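KauB (Pseudomonas aeruginosa PAO1, PDB 6B4R) is an aldehyde dehydrogenase that probably oxidises a broad range of aldehydes, aminoaldehydes among them, to the corresponding acids with NAD(P)+ as the electron acceptor. Local coordinates at residues T347-M350 / N351-S355. Numbering follows the deposited sequence.
Sequences TQQM and NTVLS
Thr347 and Asn351, like Met350 and Leu354, meet one turn apart in the first two turns of helix 347-362, a local, partly buried contact near the surface of the aldehyde dehydrogenase fold. Four backbone hydrogen bonds join each residue of 347-350 to the one four places on, from Asn351 N to Thr347 O (2.9 Å) to Leu354 N to Met350 O (2.8 Å). Gln348 O takes a second donor: Thr352 OG1, held beside its own backbone N (chi1 -67°), reaches that oxygen at 3.1 Å, from the face of the carbonyl plane opposite to Thr352 N. Thr347 and Asn351 run side by side, and the methyl CG2 of Thr347 lies 3.5 Å from the amide ND2 of Asn351. Met350 and Leu354 do likewise on the more buried side, CG of Met350 standing 4.0 Å from CD1 of Leu354. Met350 runs extended through CG and SD (chi1 -175°), then turns about the CG-SD bond, which puts CE 3.8 Å from Asn351 OD1. Met350 and Val353 rest on Val383 of strand 382-389, while Asp346 OD2 accepts a hydrogen bond from Gln349 N. This is the start of an amphipathic alpha-helix, threonine hydrogen-bonded back to the i-4 carbonyl, packed against a mixed sheet.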
ATOM      1  N   THR A 347     -28.080  34.017 -18.359  1.00 29.68           N
ATOM      2  CA  THR A 347     -28.137  35.461 -18.153  1.00 35.00           C
ATOM      3  C   THR A 347     -27.711  35.840 -16.735  1.00 36.57           C
ATOM      4  O   THR A 347     -26.979  36.811 -16.533  1.00 31.90           O
ATOM      5  CB  THR A 347     -29.553  36.014 -18.435  1.00 42.41           C
ATOM      6  OG1 THR A 347     -29.893  35.782 -19.807  1.00 40.58           O
ATOM      7  CG2 THR A 347     -29.615  37.508 -18.152  1.00 34.03           C
ATOM      8  N   GLN A 348     -28.169  35.059 -15.760  1.00 36.30           N
ATOM      9  CA  GLN A 348     -27.850  35.295 -14.355  1.00 37.21           C
ATOM     10  C   GLN A 348     -26.347  35.250 -14.093  1.00 36.90           C
ATOM     11  O   GLN A 348     -25.805  36.094 -13.377  1.00 30.08           O
ATOM     12  CB  GLN A 348     -28.558  34.266 -13.472  1.00 38.62           C
ATOM     13  CG  GLN A 348     -28.242  34.398 -11.991  1.00 44.32           C
ATOM     14  CD  GLN A 348     -28.846  33.280 -11.164  1.00 54.79           C
ATOM     15  OE1 GLN A 348     -29.449  32.350 -11.701  1.00 59.03           O
ATOM     16  NE2 GLN A 348     -28.685  33.364  -9.848  1.00 56.49           N
ATOM     17  N   GLN A 349     -25.681  34.257 -14.673  1.00 32.15           N
ATOM     18  CA  GLN A 349     -24.241  34.114 -14.517  1.00 34.11           C
ATOM     19  C   GLN A 349     -23.522  35.281 -15.180  1.00 37.06           C
ATOM     20  O   GLN A 349     -22.528  35.787 -14.658  1.00 35.99           O
ATOM     21  CB  GLN A 349     -23.763  32.788 -15.115  1.00 27.52           C
ATOM     22  CG  GLN A 349     -22.284  32.502 -14.902  1.00 32.90           C
ATOM     23  CD  GLN A 349     -21.940  32.239 -13.446  1.00 37.33           C
ATOM     24  OE1 GLN A 349     -22.774  31.758 -12.674  1.00 31.85           O
ATOM     25  NE2 GLN A 349     -20.709  32.559 -13.061  1.00 33.88           N
ATOM     26  N   MET A 350     -24.040  35.709 -16.329  1.00 37.60           N
ATOM     27  CA  MET A 350     -23.468  36.837 -17.057  1.00 32.65           C
ATOM     28  C   MET A 350     -23.541  38.120 -16.236  1.00 32.65           C
ATOM     29  O   MET A 350     -22.560  38.859 -16.139  1.00 34.35           O
ATOM     30  CB  MET A 350     -24.185  37.034 -18.393  1.00 35.09           C
ATOM     31  CG  MET A 350     -23.568  38.120 -19.259  1.00 35.98           C
ATOM     32  SD  MET A 350     -24.556  38.518 -20.713  1.00 40.24           S
ATOM     33  CE  MET A 350     -26.074  39.080 -19.949  1.00 33.25           C
ATOM     34  N   ASN A 351     -24.708  38.375 -15.650  1.00 29.96           N
ATOM     35  CA  ASN A 351     -24.913  39.560 -14.822  1.00 29.33           C
ATOM     36  C   ASN A 351     -23.998  39.568 -13.607  1.00 30.38           C
ATOM     37  O   ASN A 351     -23.499  40.617 -13.200  1.00 35.80           O
ATOM     38  CB  ASN A 351     -26.372  39.660 -14.374  1.00 27.40           C
ATOM     39  CG  ASN A 351     -27.319  39.898 -15.530  1.00 29.10           C
ATOM     40  OD1 ASN A 351     -26.946  40.496 -16.538  1.00 35.04           O
ATOM     41  ND2 ASN A 351     -28.555  39.431 -15.390  1.00 32.17           N
ATOM     42  N   THR A 352     -23.784  38.392 -13.031  1.00 33.06           N
ATOM     43  CA  THR A 352     -22.882  38.246 -11.899  1.00 28.82           C
ATOM     44  C   THR A 352     -21.450  38.587 -12.307  1.00 33.03           C
ATOM     45  O   THR A 352     -20.752  39.318 -11.601  1.00 34.89           O
ATOM     46  CB  THR A 352     -22.945  36.822 -11.324  1.00 32.25           C
ATOM     47  OG1 THR A 352     -24.235  36.605 -10.738  1.00 28.08           O
ATOM     48  CG2 THR A 352     -21.871  36.618 -10.267  1.00 30.90           C
ATOM     49  N   VAL A 353     -21.025  38.064 -13.453  1.00 27.86           N
ATOM     50  CA  VAL A 353     -19.702  38.366 -13.990  1.00 32.33           C
ATOM     51  C   VAL A 353     -19.562  39.858 -14.291  1.00 30.54           C
ATOM     52  O   VAL A 353     -18.547  40.475 -13.966  1.00 30.49           O
ATOM     53  CB  VAL A 353     -19.401  37.545 -15.261  1.00 30.33           C
ATOM     54  CG1 VAL A 353     -18.109  38.017 -15.911  1.00 26.67           C
ATOM     55  CG2 VAL A 353     -19.327  36.060 -14.931  1.00 21.96           C
ATOM     56  N   LEU A 354     -20.591  40.436 -14.903  1.00 30.03           N
ATOM     57  CA  LEU A 354     -20.599  41.866 -15.195  1.00 30.01           C
ATOM     58  C   LEU A 354     -20.587  42.691 -13.913  1.00 29.46           C
ATOM     59  O   LEU A 354     -19.984  43.763 -13.860  1.00 30.69           O
ATOM     60  CB  LEU A 354     -21.815  42.234 -16.045  1.00 30.17           C
ATOM     61  CG  LEU A 354     -21.805  41.715 -17.483  1.00 37.87           C
ATOM     62  CD1 LEU A 354     -23.133  41.993 -18.169  1.00 31.20           C
ATOM     63  CD2 LEU A 354     -20.655  42.336 -18.260  1.00 26.02           C
ATOM     64  N   SER A 355     -21.254  42.184 -12.880  1.00 26.92           N
ATOM     65  CA  SER A 355     -21.303  42.865 -11.591  1.00 33.14           C
ATOM     66  C   SER A 355     -19.936  42.872 -10.908  1.00 37.24           C
ATOM     67  O   SER A 355     -19.554  43.858 -10.277  1.00 33.54           O
ATOM     68  CB  SER A 355     -22.347  42.220 -10.680  1.00 28.91           C
ATOM     69  OG  SER A 355     -22.362  42.844  -9.409  1.00 49.70           O
TER